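Local atomic coordinates of separin (Saccharomyces cerevisiae, PDB entry 5U1T), a protein that cleaves the cohesin subunit SCC1 as a caspase-like cysteine protease at the onset of anaphase, so that sister chromatids can separate, and is kept inactive by securin for most of the cell cycle. Residues 430-433 / 434-438; 468-471 / 472-476; 477-480 / 481-485. One frame throughout, in Å; residues are numbered along the deposited sequence.

Interaction 1 (430-433 / 434-438)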
loop_
_atom_site.group_PDB
_atom_site.type_symbol
_atom_site.label_atom_id
_atom_site.label_comp_id
_atom_site.label_asym_id
_atom_site.label_seq_id
_atom_site.Cartn_x
_atom_site.Cartn_y
_atom_site.Cartn_z
ATOM N N THR A 430 -28.170 -3.460 -28.169
ATOM C CA THR A 430 -27.783 -2.279 -28.967
ATOM C C THR A 430 -27.524 -0.996 -28.160
ATOM O O THR A 430 -26.796 -0.109 -28.622
ATOM C CB THR A 430 -28.875 -1.912 -30.036
ATOM O OG1 THR A 430 -28.241 -1.390 -31.206
ATOM C CG2 THR A 430 -29.868 -0.850 -29.508
ATOM N N SER A 431 -28.111 -0.889 -26.967
ATOM C CA SER A 431 -28.327 0.425 -26.349
ATOM C C SER A 431 -27.053 1.245 -26.111
ATOM O O SER A 431 -27.145 2.454 -25.873
ATOM C CB SER A 431 -29.103 0.279 -25.021
ATOM O OG SER A 431 -28.684 -0.842 -24.257
ATOM N N HIS A 432 -25.880 0.619 -26.174
ATOM C CA HIS A 432 -24.644 1.389 -26.059
ATOM C C HIS A 432 -24.651 2.409 -27.204
ATOM O O HIS A 432 -24.353 3.589 -26.991
ATOM C CB HIS A 432 -23.403 0.476 -26.105
ATOM C CG HIS A 432 -22.135 1.120 -25.617
ATOM N ND1 HIS A 432 -22.033 1.750 -24.391
ATOM C CD2 HIS A 432 -20.900 1.199 -26.179
ATOM C CE1 HIS A 432 -20.796 2.195 -24.223
ATOM N NE2 HIS A 432 -20.088 1.877 -25.294
ATOM N N ARG A 433 -25.037 1.951 -28.397
ATOM C CA ARG A 433 -25.144 2.812 -29.575
ATOM C C ARG A 433 -25.977 4.059 -29.303
ATOM O O ARG A 433 -25.587 5.173 -29.654
ATOM C CB ARG A 433 -25.776 2.066 -30.748
ATOM C CG ARG A 433 -24.930 1.014 -31.406
ATOM C CD ARG A 433 -25.698 0.406 -32.589
ATOM N NE ARG A 433 -24.952 -0.684 -33.229
ATOM C CZ ARG A 433 -25.319 -1.292 -34.359
ATOM N NH1 ARG A 433 -26.436 -0.920 -34.996
ATOM N NH2 ARG A 433 -24.557 -2.267 -34.859
ATOM N N THR A 434 -27.137 3.862 -28.690
ATOM C CA THR A 434 -28.040 4.966 -28.434
ATOM C C THR A 434 -27.418 5.977 -27.488
ATOM O O THR A 434 -27.440 7.180 -27.755
ATOM C CB THR A 434 -29.375 4.478 -27.851
ATOM O OG1 THR A 434 -30.024 3.626 -28.808
ATOM C CG2 THR A 434 -30.278 5.656 -27.532
ATOM N N ILE A 435 -26.853 5.484 -26.391
ATOM C CA ILE A 435 -26.295 6.349 -25.368
ATOM C C ILE A 435 -25.191 7.201 -25.980
ATOM O O ILE A 435 -25.073 8.389 -25.676
ATOM C CB ILE A 435 -25.771 5.519 -24.160
ATOM C CG1 ILE A 435 -26.910 4.669 -23.596
ATOM C CG2 ILE A 435 -25.208 6.417 -23.073
ATOM C CD1 ILE A 435 -26.594 3.993 -22.308
ATOM N N LEU A 436 -24.409 6.603 -26.872
ATOM C CA LEU A 436 -23.317 7.325 -27.517
ATOM C C LEU A 436 -23.875 8.330 -28.510
ATOM O O LEU A 436 -23.299 9.405 -28.695
ATOM C CB LEU A 436 -22.352 6.367 -28.217
ATOM C CG LEU A 436 -21.525 5.436 -27.329
ATOM C CD1 LEU A 436 -20.662 4.519 -28.178
ATOM C CD2 LEU A 436 -20.682 6.235 -26.363
ATOM N N LYS A 437 -24.993 7.976 -29.151
ATOM C CA LYS A 437 -25.707 8.907 -30.035
ATOM C C LYS A 437 -26.237 10.095 -29.253
ATOM O O LYS A 437 -26.048 11.242 -29.647
ATOM C CB LYS A 437 -26.875 8.218 -30.752
ATOM C CG LYS A 437 -26.477 7.371 -31.933
ATOM C CD LYS A 437 -27.672 6.995 -32.755
ATOM C CE LYS A 437 -27.253 6.466 -34.114
ATOM N NZ LYS A 437 -28.371 6.588 -35.121
ATOM N N PHE A 438 -26.904 9.798 -28.141
ATOM C CA PHE A 438 -27.528 10.820 -27.326
ATOM C C PHE A 438 -26.460 11.711 -26.717
ATOM O O PHE A 438 -26.702 12.885 -26.438
ATOM C CB PHE A 438 -28.429 10.194 -26.257
ATOM C CG PHE A 438 -29.919 10.215 -26.620
ATOM C CD1 PHE A 438 -30.725 11.300 -26.279
ATOM C CD2 PHE A 438 -30.499 9.159 -27.302
ATOM C CE1 PHE A 438 -32.074 11.322 -26.599
ATOM C CE2 PHE A 438 -31.852 9.177 -27.628
ATOM C CZ PHE A 438 -32.639 10.260 -27.278
#
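The first turns of helix 431-444, in the helical part of separase, carry an i to i+4 contact between His432 and Leu436. A chi1 of -164° sends the imidazole of His432 along the helix toward the next turn, and CD1 of Leu436 settles over one ring face as an off-centre CH-pi contact, 4.2 Å from the ring centroid. The closest side-chain atoms are His432 CD2 and Leu436 CD1, 3.9 Å apart. A branched aliphatic chain suits this place, since a methyl can rest on the imidazole while CG stays near the backbone. The backbone here is regular: Leu436 N donates to His432 O at 3.0 Å, and Ile435 N to Ser431 O and Lys437 N to Arg433 O repeat the pattern. Lys437 lays its CG by Arg433 O, and its extended chain then carries NZ to a salt bridge with Glu418 and a hydrogen bond to Ser392. Buried Thr434 and Phe438 face helices 408-425 and 448-458, while His432 and Leu436 meet helix 470-485. One helix thus offers different sides to its neighbours, as in the packed helices of an all-alpha domain.

Interaction 2 (468-471 / 472-476)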
loop_
_atom_site.group_PDB
_atom_site.type_symbol
_atom_site.label_atom_id
_atom_site.label_comp_id
_atom_site.label_asym_id
_atom_site.label_seq_id
_atom_site.Cartn_x
_atom_site.Cartn_y
_atom_site.Cartn_z
ATOM N N ASP A 468 -35.237 -7.585 -17.149
ATOM C CA ASP A 468 -35.389 -7.890 -15.731
ATOM C C ASP A 468 -34.080 -8.331 -15.067
ATOM O O ASP A 468 -34.079 -9.193 -14.188
ATOM C CB ASP A 468 -36.458 -8.969 -15.543
ATOM C CG ASP A 468 -36.196 -10.183 -16.392
ATOM O OD1 ASP A 468 -35.061 -10.293 -16.915
ATOM O OD2 ASP A 468 -37.119 -11.022 -16.550
ATOM N N THR A 469 -32.979 -7.727 -15.496
ATOM C CA THR A 469 -31.675 -8.005 -14.905
ATOM C C THR A 469 -31.112 -6.754 -14.240
ATOM O O THR A 469 -31.267 -5.662 -14.758
ATOM C CB THR A 469 -30.667 -8.511 -15.962
ATOM O OG1 THR A 469 -30.284 -7.422 -16.820
ATOM C CG2 THR A 469 -31.274 -9.631 -16.785
ATOM N N LEU A 470 -30.474 -6.918 -13.087
ATOM C CA LEU A 470 -29.721 -5.826 -12.478
ATOM C C LEU A 470 -28.551 -5.417 -13.377
ATOM O O LEU A 470 -28.228 -4.241 -13.478
ATOM C CB LEU A 470 -29.212 -6.228 -11.097
ATOM C CG LEU A 470 -28.542 -5.155 -10.243
ATOM C CD1 LEU A 470 -29.565 -4.179 -9.724
ATOM C CD2 LEU A 470 -27.765 -5.785 -9.093
ATOM N N SER A 471 -27.926 -6.387 -14.041
ATOM C CA SER A 471 -26.794 -6.090 -14.911
ATOM C C SER A 471 -27.152 -5.104 -16.013
ATOM O O SER A 471 -26.399 -4.166 -16.253
ATOM C CB SER A 471 -26.209 -7.371 -15.525
ATOM O OG SER A 471 -27.209 -8.306 -15.910
ATOM N N PHE A 472 -28.301 -5.256 -16.635
ATOM C CA PHE A 472 -28.660 -4.337 -17.688
ATOM C C PHE A 472 -28.929 -2.923 -17.218
ATOM O O PHE A 472 -28.510 -1.982 -17.836
ATOM C CB PHE A 472 -29.855 -4.828 -18.489
ATOM C CG PHE A 472 -30.314 -3.835 -19.495
ATOM C CD1 PHE A 472 -29.666 -3.710 -20.687
ATOM C CD2 PHE A 472 -31.339 -2.983 -19.216
ATOM C CE1 PHE A 472 -30.047 -2.769 -21.600
ATOM C CE2 PHE A 472 -31.723 -2.040 -20.119
ATOM C CZ PHE A 472 -31.079 -1.935 -21.314
ATOM N N VAL A 473 -29.615 -2.774 -16.106
ATOM C CA VAL A 473 -29.954 -1.463 -15.615
ATOM C C VAL A 473 -28.767 -0.713 -15.068
ATOM O O VAL A 473 -28.757 0.485 -15.068
ATOM C CB VAL A 473 -31.102 -1.511 -14.609
ATOM C CG1 VAL A 473 -30.780 -2.437 -13.478
ATOM C CG2 VAL A 473 -31.390 -0.138 -14.079
ATOM N N PHE A 474 -27.770 -1.425 -14.593
ATOM C CA PHE A 474 -26.580 -0.789 -14.107
ATOM C C PHE A 474 -25.763 -0.328 -15.279
ATOM O O PHE A 474 -25.260 0.758 -15.318
ATOM C CB PHE A 474 -25.784 -1.767 -13.283
ATOM C CG PHE A 474 -25.670 -1.368 -11.875
ATOM C CD1 PHE A 474 -24.763 -0.427 -11.499
ATOM C CD2 PHE A 474 -26.505 -1.891 -10.949
ATOM C CE1 PHE A 474 -24.667 -0.031 -10.204
ATOM C CE2 PHE A 474 -26.422 -1.505 -9.650
ATOM C CZ PHE A 474 -25.499 -0.570 -9.274
ATOM N N ASP A 475 -25.664 -1.197 -16.255
ATOM C CA ASP A 475 -24.955 -0.951 -17.475
ATOM C C ASP A 475 -25.527 0.257 -18.189
ATOM O O ASP A 475 -24.793 1.091 -18.663
ATOM C CB ASP A 475 -25.108 -2.197 -18.319
ATOM C CG ASP A 475 -24.292 -2.176 -19.535
ATOM O OD1 ASP A 475 -23.325 -1.432 -19.585
ATOM O OD2 ASP A 475 -24.612 -2.922 -20.455
ATOM N N PHE A 476 -26.843 0.349 -18.258
ATOM C CA PHE A 476 -27.497 1.461 -18.899
ATOM C C PHE A 476 -27.340 2.755 -18.144
ATOM O O PHE A 476 -27.119 3.781 -18.723
ATOM C CB PHE A 476 -28.987 1.174 -19.053
ATOM C CG PHE A 476 -29.770 2.335 -19.575
ATOM C CD1 PHE A 476 -30.233 3.293 -18.731
ATOM C CD2 PHE A 476 -30.019 2.467 -20.906
ATOM C CE1 PHE A 476 -30.925 4.367 -19.201
ATOM C CE2 PHE A 476 -30.717 3.536 -21.386
ATOM C CZ PHE A 476 -31.165 4.490 -20.531
#
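Leu470 lies alongside Phe474 one turn further on, both side chains pointing the same way, with Leu470 CG 3.9 Å from Phe474 CD2 and Leu470 CD1 close to Phe474 CD2 and CE2. Leu470 has CG anti to its backbone N (chi1 -173°), which leans its isobutyl group along the helix toward the phenylalanine. The carbonyl oxygen of Leu470 is at the edge of the Phe474 ring, in its plane, and accepts from Phe474 N at 3.1 Å. Two apolar side chains suit this strip because it is buried: both touch Ile528 of helix 523-533, and the Phe474 ring also meets that of Phe603. On the neighbouring side, Val473 turns CG1 back over the preceding turn, 4.3 Å from Leu470 CD1.

The polar work is done by Thr469. Its OG1 stands between the backbone N and the carbonyl carbon (chi1 72°) and accepts from Phe472 N over 2.9 Å, with an N-H...O angle of 152°. A short hydroxyl side chain is apt here, since it can fold back to an amide that has no carbonyl of an earlier helical turn to meet. The same OG1 is hydrogen-bonded to Asn467 OD1, so two polar partners hold it. The side chains of Thr469 and Phe472 cross at about a right angle, and the Phe472 ring has CB of Phe476 over one face, 4.3 Å above its plane and offset toward the rim. A threonine N-cap whose hydroxyl accepts from the amide three residues on is a classic start of an alpha-helix, here the largely buried opening of helix 470-485.

Interaction 3 (477-480 / 481-485)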
loop_
_atom_site.group_PDB
_atom_site.type_symbol
_atom_site.label_atom_id
_atom_site.label_comp_id
_atom_site.label_asym_id
_atom_site.label_seq_id
_atom_site.Cartn_x
_atom_site.Cartn_y
_atom_site.Cartn_z
ATOM N N CYS A 477 -27.444 2.704 -16.834
ATOM C CA CYS A 477 -27.360 3.902 -16.038
ATOM C C CYS A 477 -25.986 4.471 -15.874
ATOM O O CYS A 477 -25.833 5.660 -15.778
ATOM C CB CYS A 477 -27.950 3.659 -14.672
ATOM S SG CYS A 477 -29.730 3.670 -14.656
ATOM N N GLN A 478 -24.987 3.615 -15.832
ATOM C CA GLN A 478 -23.642 4.096 -15.659
ATOM C C GLN A 478 -23.152 4.734 -16.912
ATOM O O GLN A 478 -22.507 5.747 -16.869
ATOM C CB GLN A 478 -22.718 2.999 -15.204
ATOM C CG GLN A 478 -22.227 3.236 -13.802
ATOM C CD GLN A 478 -21.847 1.972 -13.131
ATOM O OE1 GLN A 478 -21.266 1.098 -13.743
ATOM N NE2 GLN A 478 -22.178 1.856 -11.873
ATOM N N ASN A 479 -23.468 4.133 -18.036
ATOM C CA ASN A 479 -23.083 4.719 -19.307
ATOM C C ASN A 479 -23.799 6.037 -19.584
ATOM O O ASN A 479 -23.210 6.958 -20.160
ATOM C CB ASN A 479 -23.342 3.743 -20.433
ATOM C CG ASN A 479 -22.208 2.787 -20.611
ATOM O OD1 ASN A 479 -21.379 2.958 -21.499
ATOM N ND2 ASN A 479 -22.131 1.785 -19.743
ATOM N N ALA A 480 -25.065 6.128 -19.173
ATOM C CA ALA A 480 -25.833 7.363 -19.334
ATOM C C ALA A 480 -25.212 8.431 -18.453
ATOM O O ALA A 480 -25.267 9.625 -18.747
ATOM C CB ALA A 480 -27.307 7.147 -18.971
ATOM N N PHE A 481 -24.617 7.984 -17.358
ATOM C CA PHE A 481 -23.954 8.899 -16.447
ATOM C C PHE A 481 -22.646 9.421 -17.027
ATOM O O PHE A 481 -22.441 10.634 -17.133
ATOM C CB PHE A 481 -23.681 8.222 -15.126
ATOM C CG PHE A 481 -23.051 9.124 -14.127
ATOM C CD1 PHE A 481 -21.668 9.243 -14.058
ATOM C CD2 PHE A 481 -23.835 9.859 -13.257
ATOM C CE1 PHE A 481 -21.086 10.070 -13.151
ATOM C CE2 PHE A 481 -23.241 10.689 -12.331
ATOM C CZ PHE A 481 -21.859 10.792 -12.283
ATOM N N ILE A 482 -21.756 8.498 -17.366
ATOM C CA ILE A 482 -20.483 8.860 -17.958
ATOM C C ILE A 482 -20.645 9.691 -19.230
ATOM O O ILE A 482 -20.031 10.745 -19.353
ATOM C CB ILE A 482 -19.651 7.614 -18.279
ATOM C CG1 ILE A 482 -19.101 7.012 -16.990
ATOM C CG2 ILE A 482 -18.513 7.961 -19.202
ATOM C CD1 ILE A 482 -18.816 5.529 -17.078
ATOM N N HIS A 483 -21.467 9.246 -20.174
ATOM C CA HIS A 483 -21.449 9.877 -21.495
ATOM C C HIS A 483 -22.423 11.041 -21.676
ATOM O O HIS A 483 -22.294 11.804 -22.639
ATOM C CB HIS A 483 -21.737 8.839 -22.578
ATOM C CG HIS A 483 -20.726 7.739 -22.647
ATOM N ND1 HIS A 483 -19.756 7.676 -23.627
ATOM C CD2 HIS A 483 -20.535 6.650 -21.864
ATOM C CE1 HIS A 483 -19.015 6.598 -23.443
ATOM N NE2 HIS A 483 -19.466 5.958 -22.379
ATOM N N CYS A 484 -23.397 11.167 -20.774
ATOM C CA CYS A 484 -24.510 12.090 -20.977
ATOM C C CYS A 484 -24.796 12.982 -19.780
ATOM O O CYS A 484 -24.834 14.202 -19.926
ATOM C CB CYS A 484 -25.778 11.317 -21.342
ATOM S SG CYS A 484 -25.740 10.526 -22.973
ATOM N N PHE A 485 -25.005 12.387 -18.610
ATOM C CA PHE A 485 -25.394 13.137 -17.417
ATOM C C PHE A 485 -24.364 14.185 -17.038
ATOM O O PHE A 485 -24.711 15.300 -16.682
ATOM C CB PHE A 485 -25.627 12.184 -16.251
ATOM C CG PHE A 485 -25.942 12.864 -14.960
ATOM C CD1 PHE A 485 -27.208 13.334 -14.703
ATOM C CD2 PHE A 485 -24.967 13.011 -13.983
ATOM C CE1 PHE A 485 -27.500 13.953 -13.509
ATOM C CE2 PHE A 485 -25.248 13.624 -12.782
ATOM C CZ PHE A 485 -26.516 14.106 -12.545
#
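The amide of Asn479 and the imidazole of His483 lie side by side, pointing the same way, with their planes only 5° apart. They meet alongside rather than face on: Asn479 OD1 is 3.7 Å from His483 NE2 and nearly as close to CD2. At the ring edge, in its plane, sits the backbone oxygen Asn479 O. The first torsion of His483 keeps CG beside its own backbone N (chi1 -62°), turning the ring back toward the preceding turn.

The polar ends are held from outside this pair. ND1 of His483 bonds to Glu439 of helix 431-444, and ND2 of Asn479 to the carbonyl of Asp475 one turn earlier, so histidine and asparagine suit a partly exposed face where two helices meet. Replacing His483 with a leucine would probably leave Glu439 OE1 without its imidazole mate and take away the flat group that lies beside the Asn479 amide.

Helix 470-485 is drawing to its end here, and its bonding widens into a pi-type turn over residues 481-485. Ile482 N still donates to Gln478 O at 2.9 Å with an almost straight angle of 175°, and His483 N to Asn479 O at 2.9 Å. Then the spacing changes: Phe485 N reaches Ala480 O, five residues back, at 2.8 Å, whereas Cys484 N makes only a weak bond to that oxygen. Ala480 thus serves the wider turn through its backbone oxygen, a task that asks nothing of its methyl group. The rings of Phe481 and Phe485 both lead away from the preceding turn to pack on Leu507 of helix 501-509.

How the interactions relate
Interactions 2 and 3 are successive parts of helix 470-485, the first at its capped start and the second at its widened end, with centres about 13 Å apart. Interaction 1 lies on the adjacent helix 431-444 and touches both, its centre about 15 Å from that of interaction 2 and about 10 Å from that of interaction 3. Ser431 OG is 3.6 Å from Phe472 CE1, which joins the two helix starts. Ser431, His432, Ile435 and Leu436 on one side and Phe472, Phe476, Asn479 and His483 on the other form the interface; most other residues of the contacts face other helices. All three lie away from the probable catalytic cysteine, Cys1497.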